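WbmS, polysaccharide deacetylase involved in O-antigen biosynthesis (Bordetella bronchiseptica, PDB 3HFT) probably removes acetyl groups from a polysaccharide during O-antigen biosynthesis, as a zinc-binding member of the polysaccharide deacetylase family. Local coordinates at residues S128-A132 against T133-N137; L205-P209 against I210-M214. All blocks are in the same frame, centred on the assembly; numbering follows the deposited sequence.

Contact 1. Residues S128-A132 against T133-N137; sequences SLVQA and TSILN. With EDO (1,2-ethanediol), chain F.
A132 O accepts from L136 N at 3.0 Å, with an N-H...O angle of 173°, where the extended run of backbone from V130 to A132 passes into the first turn of a helix. I135 projects back at the incoming chain: with CG1 anti to its own carbonyl carbon (chi1 -67°) and the chain extended beyond it, CD1 reaches Q131 C at 3.8 Å. The same methyl meets V130 CG1 at 3.9 Å, the two branched side chains crossing at a slant, while I135 CG1 rests 4.0 Å from A132 CB. L136 adds its CD1, 3.6 Å from A132 O and farther from Q131 CB.

This is the N-terminal boundary of helix 133-141, with A132 as N-cap; alanine has no side-chain acceptor to offer the first-turn N-H groups, and its methyl packs on I135 instead. Q131 meanwhile folds back over the loop, where NE2 donates to L129 O at 2.9 Å. The acceptor lies in the amide plane of Q131, whereas the donor stands above the carbonyl plane of L129. NE2 also bonds N149 O and OE1 takes R172 NH2, so both ends of this buried amide are satisfied and its flip is fixed. Across the dimer interface, A132 of the second subunit packs on V130, and Q131 meets Q131 of that subunit.

Contact 2. Residues L205-P209 against I210-M214; sequences LDFHP and IHVYM. With EDO (1,2-ethanediol), chain D; EDO (1,2-ethanediol), chain F.
H208 and H211 run side by side, pointing the same way, three residues apart where a strand gives way to a helix. Their rings stand nearly perpendicular, planes at 84°, in an oblique pairing; the closest approach of the two side chains is H208 CB to H211 CD2 at 3.8 Å. Each ring hydrogen-bonds a different ethanediol, probably from the crystallisation liquor: H208 NE2 donates to O2 of one (chain F) at 2.6 Å, and H211 NE2 to O1 of the other (chain D) at 2.7 Å, nearly straight at 174°. The second diol also lays its C2 over one face of the H208 ring, toward the rim. The far nitrogens are occupied too, H208 ND1 by D179 and H211 ND1 by T216, which should fix how both rings are turned.

Backbone bonds build the helix start. H208, the N-cap, presents its carbonyl to V212 N at 3.0 Å and, weakly, to H211 N; P209 O follows with Y213 N at 2.7 Å.

Two apolar contacts complete the set. V212 CG2, the branch anti to its carbonyl carbon, points back to F207 CB at 4.0 Å, the two side chains crossing at about a right angle. I210 CG2 sits over the centre of the H211 ring.

This strand-to-helix turn brings H208 to the zinc site, against the metal ligand D46. Strand 203-207, at whose end it begins, lies between strands 39-44 and 177-178 in the parallel sheet. Helix 50-63 packs against P209, V212 and Y213, helix 245-256 receives F207, and helix 179-185 flanks both histidines.

How the contacts relate
Contacts 1 and 2 illustrate one principle, a chain segment entering a helix through its N-cap, at two places on opposite sides of the chain's centre. Their centres lie about 24 Å apart and their nearest atoms about 6 Å, without touching. One ethanediol (chain F) bridges this gap: its O1 takes S128 N of contact 1 at 2.7 Å, while its O2 is held by contact 2. The zinc ion, bound by D46, H92 and H127, lies about 4 Å from the side chain of H208 in contact 2 but about 9 Å from that of V130 in contact 1. The diol, probably from the crystallisation liquor, bonds H208, a neighbour of the metal site, and may lie in a pocket that a substrate could use.

Contact 1. Residues S128-A132 against T133-N137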
loop_
_atom_site.group_PDB
_atom_site.type_symbol
_atom_site.label_atom_id
_atom_site.label_comp_id
_atom_site.label_asym_id
_atom_site.label_seq_id
_atom_site.Cartn_x
_atom_site.Cartn_y
_atom_site.Cartn_z
ATOM N N SER A 128 -3.997 1.658 11.258
ATOM C CA SER A 128 -2.604 1.237 10.997
ATOM C C SER A 128 -2.348 0.774 9.554
ATOM O O SER A 128 -1.347 0.110 9.277
ATOM C CB SER A 128 -2.140 0.193 12.005
ATOM O OG SER A 128 -2.126 0.815 13.294
ATOM N N LEU A 129 -3.271 1.125 8.659
ATOM C CA LEU A 129 -3.129 0.852 7.230
ATOM C C LEU A 129 -2.933 -0.622 6.966
ATOM O O LEU A 129 -2.179 -1.032 6.074
ATOM C CB LEU A 129 -1.985 1.719 6.656
ATOM C CG LEU A 129 -2.156 3.238 6.836
ATOM C CD1 LEU A 129 -1.069 4.035 6.098
ATOM C CD2 LEU A 129 -3.546 3.711 6.380
ATOM N N VAL A 130 -3.632 -1.438 7.757
ATOM C CA VAL A 130 -3.602 -2.869 7.552
ATOM C C VAL A 130 -4.366 -3.188 6.262
ATOM O O VAL A 130 -5.551 -2.854 6.111
ATOM C CB VAL A 130 -4.213 -3.680 8.740
ATOM C CG1 VAL A 130 -4.122 -5.200 8.416
ATOM C CG2 VAL A 130 -3.554 -3.361 10.098
ATOM N N GLN A 131 -3.700 -3.852 5.323
ATOM C CA GLN A 131 -4.299 -4.152 4.021
ATOM C C GLN A 131 -3.656 -5.406 3.453
ATOM O O GLN A 131 -2.584 -5.838 3.926
ATOM C CB GLN A 131 -4.108 -2.961 3.085
ATOM C CG GLN A 131 -2.659 -2.562 2.916
ATOM C CD GLN A 131 -2.491 -1.146 2.400
ATOM O OE1 GLN A 131 -2.622 -0.898 1.199
ATOM N NE2 GLN A 131 -2.176 -0.207 3.315
ATOM N N ALA A 132 -4.359 -6.017 2.489
ATOM C CA ALA A 132 -3.934 -7.233 1.837
ATOM C C ALA A 132 -4.903 -7.421 0.669
ATOM O O ALA A 132 -6.021 -6.889 0.670
ATOM C CB ALA A 132 -4.078 -8.467 2.817
ATOM N N THR A 133 -4.504 -8.220 -0.298
ATOM C CA THR A 133 -5.408 -8.554 -1.377
ATOM C C THR A 133 -6.734 -9.126 -0.861
ATOM O O THR A 133 -7.794 -8.748 -1.374
ATOM C CB THR A 133 -4.725 -9.459 -2.384
ATOM O OG1 THR A 133 -3.637 -8.712 -2.987
ATOM C CG2 THR A 133 -5.724 -9.932 -3.488
ATOM N N SER A 134 -6.718 -10.040 0.116
ATOM C CA SER A 134 -7.981 -10.618 0.579
ATOM C C SER A 134 -8.814 -9.573 1.325
ATOM O O SER A 134 -10.042 -9.573 1.245
ATOM C CB SER A 134 -7.733 -11.803 1.494
ATOM O OG SER A 134 -7.062 -11.351 2.642
ATOM N N ILE A 135 -8.145 -8.672 2.034
ATOM C CA ILE A 135 -8.845 -7.596 2.746
ATOM C C ILE A 135 -9.594 -6.719 1.728
ATOM O O ILE A 135 -10.788 -6.466 1.891
ATOM C CB ILE A 135 -7.903 -6.769 3.642
ATOM C CG1 ILE A 135 -7.394 -7.641 4.805
ATOM C CG2 ILE A 135 -8.615 -5.522 4.171
ATOM C CD1 ILE A 135 -6.346 -6.955 5.697
ATOM N N LEU A 136 -8.909 -6.282 0.674
ATOM C CA LEU A 136 -9.565 -5.483 -0.372
ATOM C C LEU A 136 -10.683 -6.288 -1.048
ATOM O O LEU A 136 -11.713 -5.727 -1.358
ATOM C CB LEU A 136 -8.585 -4.967 -1.406
ATOM C CG LEU A 136 -8.010 -3.568 -1.102
ATOM C CD1 LEU A 136 -7.351 -3.520 0.266
ATOM C CD2 LEU A 136 -7.062 -3.150 -2.204
ATOM N N ASN A 137 -10.494 -7.586 -1.243
ATOM C CA ASN A 137 -11.568 -8.436 -1.817
ATOM C C ASN A 137 -12.798 -8.399 -0.912
ATOM O O ASN A 137 -13.938 -8.269 -1.378
ATOM C CB ASN A 137 -11.099 -9.900 -1.981
ATOM C CG ASN A 137 -10.143 -10.100 -3.155
ATOM O OD1 ASN A 137 -9.964 -9.223 -3.989
ATOM N ND2 ASN A 137 -9.528 -11.277 -3.224
HETATM C C1 EDO F . -3.772 5.011 10.281
HETATM O O1 EDO F . -3.824 4.296 11.534
HETATM C C2 EDO F . -3.990 6.495 10.580
HETATM O O2 EDO F . -5.086 6.701 11.524
#

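Contact 2. Residues L205-P209 against I210-M214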
loop_
_atom_site.group_PDB
_atom_site.type_symbol
_atom_site.label_atom_id
_atom_site.label_comp_id
_atom_site.label_asym_id
_atom_site.label_seq_id
_atom_site.Cartn_x
_atom_site.Cartn_y
_atom_site.Cartn_z
ATOM N N LEU A 205 -5.543 14.427 2.704
ATOM C CA LEU A 205 -4.813 14.617 3.959
ATOM C C LEU A 205 -5.570 13.888 5.050
ATOM O O LEU A 205 -6.809 13.813 5.007
ATOM C CB LEU A 205 -4.670 16.107 4.304
ATOM C CG LEU A 205 -3.859 16.981 3.343
ATOM C CD1 LEU A 205 -4.753 17.579 2.228
ATOM C CD2 LEU A 205 -3.173 18.119 4.065
ATOM N N ASP A 206 -4.834 13.339 6.014
ATOM C CA ASP A 206 -5.404 12.598 7.125
ATOM C C ASP A 206 -5.051 13.261 8.461
ATOM O O ASP A 206 -3.865 13.387 8.812
ATOM C CB ASP A 206 -4.863 11.181 7.111
ATOM C CG ASP A 206 -5.483 10.273 8.171
ATOM O OD1 ASP A 206 -6.484 10.663 8.818
ATOM O OD2 ASP A 206 -4.970 9.123 8.285
ATOM N N PHE A 207 -6.089 13.659 9.199
ATOM C CA PHE A 207 -5.936 14.245 10.546
ATOM C C PHE A 207 -6.613 13.368 11.601
ATOM O O PHE A 207 -7.602 12.719 11.324
ATOM C CB PHE A 207 -6.588 15.616 10.624
ATOM C CG PHE A 207 -5.906 16.688 9.810
ATOM C CD1 PHE A 207 -6.232 16.892 8.486
ATOM C CD2 PHE A 207 -4.966 17.531 10.404
ATOM C CE1 PHE A 207 -5.612 17.926 7.756
ATOM C CE2 PHE A 207 -4.337 18.536 9.682
ATOM C CZ PHE A 207 -4.657 18.722 8.352
ATOM N N HIS A 208 -6.085 13.402 12.811
ATOM C CA HIS A 208 -6.700 12.760 13.976
ATOM C C HIS A 208 -7.221 13.845 14.918
ATOM O O HIS A 208 -6.504 14.791 15.228
ATOM C CB HIS A 208 -5.694 11.886 14.719
ATOM C CG HIS A 208 -5.123 10.798 13.871
ATOM N ND1 HIS A 208 -4.039 11.003 13.036
ATOM C CD2 HIS A 208 -5.520 9.523 13.675
ATOM C CE1 HIS A 208 -3.784 9.881 12.381
ATOM N NE2 HIS A 208 -4.675 8.970 12.739
ATOM N N PRO A 209 -8.475 13.701 15.364
ATOM C CA PRO A 209 -9.078 14.612 16.327
ATOM C C PRO A 209 -8.184 14.906 17.526
ATOM O O PRO A 209 -8.054 16.078 17.897
ATOM C CB PRO A 209 -10.361 13.888 16.717
ATOM C CG PRO A 209 -10.778 13.237 15.450
ATOM C CD PRO A 209 -9.461 12.745 14.839
ATOM N N ILE A 210 -7.531 13.874 18.067
ATOM C CA ILE A 210 -6.636 14.057 19.209
ATOM C C ILE A 210 -5.516 15.042 18.870
ATOM O O ILE A 210 -5.177 15.901 19.686
ATOM C CB ILE A 210 -6.072 12.708 19.783
ATOM C CG1 ILE A 210 -5.451 12.965 21.166
ATOM C CG2 ILE A 210 -5.053 11.989 18.795
ATOM C CD1 ILE A 210 -6.450 13.582 22.247
ATOM N N HIS A 211 -4.958 14.957 17.678
ATOM C CA HIS A 211 -3.857 15.881 17.341
ATOM C C HIS A 211 -4.359 17.261 17.011
ATOM O O HIS A 211 -3.691 18.258 17.284
ATOM C CB HIS A 211 -2.972 15.322 16.230
ATOM C CG HIS A 211 -2.294 14.050 16.605
ATOM N ND1 HIS A 211 -1.629 13.900 17.796
ATOM C CD2 HIS A 211 -2.219 12.856 15.975
ATOM C CE1 HIS A 211 -1.146 12.674 17.874
ATOM N NE2 HIS A 211 -1.483 12.022 16.775
ATOM N N VAL A 212 -5.548 17.348 16.425
ATOM C CA VAL A 212 -6.152 18.674 16.177
ATOM C C VAL A 212 -6.455 19.318 17.538
ATOM O O VAL A 212 -6.192 20.484 17.755
ATOM C CB VAL A 212 -7.420 18.563 15.274
ATOM C CG1 VAL A 212 -8.137 19.918 15.106
ATOM C CG2 VAL A 212 -7.020 17.966 13.881
ATOM N N TYR A 213 -7.011 18.557 18.465
ATOM C CA TYR A 213 -7.310 19.090 19.790
ATOM C C TYR A 213 -6.075 19.607 20.533
ATOM O O TYR A 213 -6.118 20.672 21.135
ATOM C CB TYR A 213 -8.017 18.036 20.649
ATOM C CG TYR A 213 -8.675 18.643 21.859
ATOM C CD1 TYR A 213 -9.977 19.159 21.792
ATOM C CD2 TYR A 213 -7.994 18.758 23.059
ATOM C CE1 TYR A 213 -10.581 19.727 22.885
ATOM C CE2 TYR A 213 -8.592 19.365 24.146
ATOM C CZ TYR A 213 -9.886 19.834 24.045
ATOM O OH TYR A 213 -10.488 20.396 25.132
HETATM N N MSE A 214 -4.991 18.847 20.513
HETATM C CA MSE A 214 -3.766 19.230 21.245
HETATM C C MSE A 214 -2.802 20.053 20.402
HETATM O O MSE A 214 -1.766 20.471 20.909
HETATM C CB MSE A 214 -2.996 17.990 21.728
HETATM C CG MSE A 214 -3.850 17.016 22.576
HETATM SE SE MSE A 214 -2.711 15.603 23.300
HETATM C CE MSE A 214 -2.132 16.458 24.301
HETATM C C1 EDO D . -1.822 8.458 16.941
HETATM O O1 EDO D . -0.884 9.371 16.366
HETATM C C2 EDO D . -3.250 8.951 16.680
HETATM O O2 EDO D . -4.188 7.862 16.726
HETATM C C1 EDO F . -3.772 5.011 10.281
HETATM O O1 EDO F . -3.824 4.296 11.534
HETATM C C2 EDO F . -3.990 6.495 10.580
HETATM O O2 EDO F . -5.086 6.701 11.524
#